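Local coordinates for protein POU domain, class 6, transcription factor 1 (PDB 3D1N) that probably regulates transcription by binding a variant octamer DNA motif through its POU-specific domain and homeodomain, the two parts that make up this chain, at residues 29-34 with 61-66; 102-107 with 128-133. The protein carries 2 engineered substitutions. One frame throughout, in Å; residues are numbered along the deposited sequence.

Contact 1: residues 29-34 with 61-66; sequences QAMTAT and KPVLEK. Unlike the reference sequence in segment 29-34: Met31 (reference Leu).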
# COMPACT_ATOMS: atom_id res chain seq x y z
N GLN K 29 -10.81 5.66 18.77
CA GLN K 29 -12.25 5.50 18.74
C GLN K 29 -12.77 4.67 19.92
O GLN K 29 -13.84 4.94 20.46
CB GLN K 29 -12.69 4.89 17.40
CG GLN K 29 -14.02 4.16 17.42
CD GLN K 29 -13.88 2.71 17.85
OE1 GLN K 29 -14.75 2.16 18.54
NE2 GLN K 29 -12.78 2.07 17.45
N ALA K 30 -11.99 3.66 20.31
CA ALA K 30 -12.35 2.82 21.44
C ALA K 30 -11.90 3.45 22.74
O ALA K 30 -12.68 3.59 23.68
CB ALA K 30 -11.74 1.44 21.28
N MSE K 31 -10.63 3.86 22.79
CA MSE K 31 -10.05 4.39 24.01
C MSE K 31 -10.58 5.77 24.34
O MSE K 31 -10.26 6.33 25.40
CB MSE K 31 -8.52 4.39 23.93
CG MSE K 31 -7.91 5.69 23.45
SE MSE K 31 -5.96 5.65 23.64
CE MSE K 31 -5.81 5.22 25.57
N THR K 32 -11.39 6.33 23.45
CA THR K 32 -12.08 7.57 23.73
C THR K 32 -12.92 7.37 24.99
O THR K 32 -13.54 6.32 25.17
CB THR K 32 -12.97 8.00 22.56
OG1 THR K 32 -13.44 9.33 22.78
CG2 THR K 32 -14.15 7.06 22.42
N ALA K 33 -12.95 8.39 25.85
CA ALA K 33 -13.43 8.27 27.23
C ALA K 33 -14.73 7.48 27.50
O ALA K 33 -14.71 6.53 28.28
CB ALA K 33 -13.48 9.64 27.91
N THR K 34 -15.85 7.86 26.88
CA THR K 34 -15.91 8.94 25.90
C THR K 34 -16.48 10.23 26.51
O THR K 34 -16.70 11.22 25.81
CB THR K 34 -16.77 8.51 24.68
OG1 THR K 34 -16.46 7.15 24.33
CG2 THR K 34 -16.50 9.42 23.47
N LYS K 61 1.32 9.80 26.82
CA LYS K 61 2.10 8.56 26.90
C LYS K 61 1.59 7.55 27.93
O LYS K 61 1.49 6.36 27.63
CB LYS K 61 3.58 8.91 27.14
CG LYS K 61 4.59 7.87 26.67
CD LYS K 61 4.97 6.92 27.79
CE LYS K 61 6.34 6.30 27.54
NZ LYS K 61 6.77 5.39 28.63
N PRO K 62 1.27 8.02 29.15
CA PRO K 62 0.75 7.16 30.22
C PRO K 62 -0.57 6.48 29.88
O PRO K 62 -0.65 5.26 29.92
CB PRO K 62 0.54 8.14 31.38
CG PRO K 62 1.50 9.26 31.11
CD PRO K 62 1.54 9.39 29.62
N VAL K 63 -1.59 7.28 29.58
CA VAL K 63 -2.91 6.73 29.29
C VAL K 63 -2.87 5.78 28.08
O VAL K 63 -3.74 4.92 27.92
CB VAL K 63 -3.97 7.86 29.08
CG1 VAL K 63 -3.47 8.90 28.08
CG2 VAL K 63 -5.32 7.27 28.66
N LEU K 64 -1.85 5.93 27.25
CA LEU K 64 -1.64 5.01 26.15
C LEU K 64 -1.33 3.61 26.67
O LEU K 64 -2.12 2.69 26.46
CB LEU K 64 -0.55 5.50 25.22
CG LEU K 64 -1.10 6.57 24.27
CD1 LEU K 64 -0.22 6.73 23.05
CD2 LEU K 64 -2.53 6.20 23.85
N GLU K 65 -0.20 3.47 27.34
CA GLU K 65 0.18 2.20 27.95
C GLU K 65 -0.93 1.57 28.79
O GLU K 65 -1.09 0.35 28.79
CB GLU K 65 1.44 2.36 28.80
CG GLU K 65 2.66 1.69 28.20
CD GLU K 65 3.96 2.27 28.71
OE1 GLU K 65 5.03 1.78 28.29
OE2 GLU K 65 3.90 3.21 29.52
N LYS K 66 -1.68 2.40 29.50
CA LYS K 66 -2.80 1.91 30.31
C LYS K 66 -3.95 1.43 29.43
O LYS K 66 -5.10 1.38 29.87
CB LYS K 66 -3.27 2.99 31.28
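Met31, an engineered selenomethionine where the reference has leucine, reaches from the last turn of helix 24-31 to Val63 and Leu64 on helix 54-73. Its chain runs out almost straight as far as selenium, SE being anti to CA about the CB-CG bond (chi2 172°), and then bends at chi3 (-55°), which turns CE toward Val63. The methyl still stays near Leu64 CD2, but SE is the nearer of the two atoms to that branch. The two aliphatic partners are met in different ways. Leu64 lies at about a right angle to the selenomethionine: its CA-CB bond leads off from helix 24-31, but CD2 swings back to come 3.5 Å from Met31 SE. Val63 is approached on a slant. Its CG2, anti to the backbone N, stands 3.7 Å from Met31 CE, on the side of the helix from which the selenomethionine arrives. The two backbones remain apart, with CA of Met31 and CA of Leu64 8.7 Å from each other, and Met31 covers most of the distance between the two segments. Within the POU-specific domain, a four-helix fold, helix 24-31 is the first helix of the helix-turn-helix unit and helix 54-73 is the fourth helix. Tyr39, from the loop leading to helix 41-49, touches both Met31 and Val63. Trp67, one turn further along helix 54-73, also packs on Met31, while Phe9 of helix 4-18 reaches Leu64, so that these three aromatic residues continue the packing beyond the segments. No hydrogen bond or salt bridge links the two segments; the contact is apolar, and it therefore depends on the fit of Met31 SE and CE against Leu64 CD2 and Val63 CG2, with no directional bond between the two segments.

Contact 2: residues 102-107 with 128-133; sequences PQAIEA and KELNYD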
# COMPACT_ATOMS: atom_id res chain seq x y z
N PRO K 102 -18.33 1.19 -18.78
CA PRO K 102 -17.57 2.16 -19.57
C PRO K 102 -18.43 3.36 -19.96
O PRO K 102 -17.91 4.47 -20.13
CB PRO K 102 -17.15 1.36 -20.81
CG PRO K 102 -17.20 -0.07 -20.36
CD PRO K 102 -18.36 -0.14 -19.42
N GLN K 103 -19.73 3.13 -20.08
CA GLN K 103 -20.68 4.22 -20.30
C GLN K 103 -20.47 5.28 -19.21
O GLN K 103 -20.27 6.47 -19.48
CB GLN K 103 -22.12 3.70 -20.30
N ALA K 104 -20.50 4.81 -17.96
CA ALA K 104 -20.31 5.66 -16.80
C ALA K 104 -18.84 6.06 -16.64
O ALA K 104 -18.53 7.03 -15.96
CB ALA K 104 -20.79 4.95 -15.54
N ILE K 105 -17.95 5.32 -17.29
CA ILE K 105 -16.53 5.61 -17.18
C ILE K 105 -16.21 6.92 -17.89
O ILE K 105 -15.41 7.72 -17.40
CB ILE K 105 -15.64 4.47 -17.73
CG1 ILE K 105 -14.49 4.18 -16.77
CG2 ILE K 105 -15.13 4.80 -19.13
CD1 ILE K 105 -14.93 3.82 -15.38
N GLU K 106 -16.85 7.15 -19.03
CA GLU K 106 -16.66 8.39 -19.77
C GLU K 106 -17.43 9.52 -19.09
O GLU K 106 -16.94 10.64 -18.98
CB GLU K 106 -17.11 8.23 -21.22
CG GLU K 106 -16.07 7.58 -22.10
CD GLU K 106 -16.69 6.69 -23.16
OE1 GLU K 106 -17.48 5.79 -22.79
OE2 GLU K 106 -16.38 6.89 -24.36
N ALA K 107 -18.65 9.21 -18.65
CA ALA K 107 -19.47 10.17 -17.93
C ALA K 107 -18.62 10.93 -16.93
O ALA K 107 -18.67 12.16 -16.86
CB ALA K 107 -20.60 9.46 -17.22
N LYS K 128 -26.49 10.67 -8.25
CA LYS K 128 -27.92 10.37 -8.31
C LYS K 128 -28.33 9.85 -9.68
O LYS K 128 -28.76 8.70 -9.83
CB LYS K 128 -28.74 11.62 -7.96
N GLU K 129 -28.19 10.70 -10.70
CA GLU K 129 -28.58 10.34 -12.05
C GLU K 129 -27.74 9.18 -12.60
O GLU K 129 -28.15 8.51 -13.55
CB GLU K 129 -28.43 11.55 -12.97
CG GLU K 129 -27.02 12.08 -13.05
CD GLU K 129 -26.71 12.66 -14.41
OE1 GLU K 129 -25.52 12.95 -14.67
OE2 GLU K 129 -27.65 12.81 -15.22
N LEU K 130 -26.57 8.95 -12.00
CA LEU K 130 -25.65 7.92 -12.48
C LEU K 130 -25.83 6.53 -11.87
O LEU K 130 -25.07 5.61 -12.18
CB LEU K 130 -24.20 8.37 -12.32
CG LEU K 130 -23.50 8.61 -13.66
CD1 LEU K 130 -22.04 8.94 -13.46
CD2 LEU K 130 -23.67 7.38 -14.53
N ASN K 131 -26.82 6.38 -10.99
CA ASN K 131 -27.15 5.06 -10.44
C ASN K 131 -26.01 4.47 -9.60
O ASN K 131 -26.02 3.28 -9.27
CB ASN K 131 -27.54 4.10 -11.57
CG ASN K 131 -28.44 2.97 -11.10
OD1 ASN K 131 -29.03 3.04 -10.02
ND2 ASN K 131 -28.54 1.92 -11.91
N TYR K 132 -25.03 5.30 -9.27
CA TYR K 132 -23.92 4.91 -8.39
C TYR K 132 -23.98 5.69 -7.07
O TYR K 132 -24.37 6.86 -7.07
CB TYR K 132 -22.58 5.15 -9.08
CG TYR K 132 -22.19 4.12 -10.12
CD1 TYR K 132 -21.83 4.52 -11.41
CD2 TYR K 132 -22.18 2.77 -9.83
CE1 TYR K 132 -21.47 3.59 -12.37
CE2 TYR K 132 -21.82 1.83 -10.79
CZ TYR K 132 -21.46 2.25 -12.06
OH TYR K 132 -21.10 1.32 -13.01
N ASP K 133 -23.61 5.06 -5.96
CA ASP K 133 -23.72 5.71 -4.65
C ASP K 133 -22.68 6.81 -4.42
O ASP K 133 -21.50 6.64 -4.73
CB ASP K 133 -23.80 4.67 -3.52
CG ASP K 133 -22.70 4.82 -2.47
OD1 ASP K 133 -22.57 5.90 -1.84
OD2 ASP K 133 -21.98 3.82 -2.26
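Tyr132 and Leu130 meet Ala104 through torsions that bring the ring of the one and a methyl of the other onto its CB. In Tyr132, chi1 of -77° sets CG beside the backbone N and anti to the carbonyl carbon, and chi2 of 127° turns the ring so that an edge leads. CE1 on that edge comes 3.5 Å from Ala104 CB, and the methyl lies in the ring plane, so the contact is made at the ring edge and not over a face. Leu130, with chi1 at -112°, spreads its two methyls along the helix: CD2 lies 3.9 Å from Ala104 CB, and CD1 is 4.1 Å from Ala107 CB. The two alanines are three residues apart on one side of the helix, and their short side chains probably let Leu130 close in, the CA atoms of Ala104 and Leu130 being 7.2 Å apart. These segments belong to the three-helix homeodomain. Helix 102-114 is its first helix, while 130-133 forms the turn of the helix-turn-helix between helix 120-129 and helix 134-145. A Schellman motif, with Asn131 at positive phi, ends helix 120-129, and from this turn both Leu130 and Tyr132 face helix 102-114. Asp133 follows as N-cap of helix 134-145, its OD1 accepting from the backbone N of Glu135. The polar end of Tyr132 has its partner outside the segments: its OH receives a hydrogen bond from Thr101 N, just ahead of helix 102-114, which holds the hydroxyl end in position, and Thr101 OG1 in turn accepts from Ala104 N. One threonine is thus bonded both to the tyrosine and to the first turn that the ring's edge touches, while Phe100 also packs on Tyr132.

In the fold
The two contacts follow one another along the chain and lie on opposite sides of its centre, with contact 1 in the POU-specific domain and contact 2 in the homeodomain. Their centres are 43 Å apart and their nearest atoms about 21 Å, so neither touches the other. Each joins a helix-turn-helix to a further helix of its own domain: contact 1 ties the unit's first helix to helix 54-73, whereas contact 2 sets the turn against helix 102-114. Both run close to the bound DNA, with nearest atoms about 7 Å away for contact 1 and about 5 Å for contact 2, although neither reaches it.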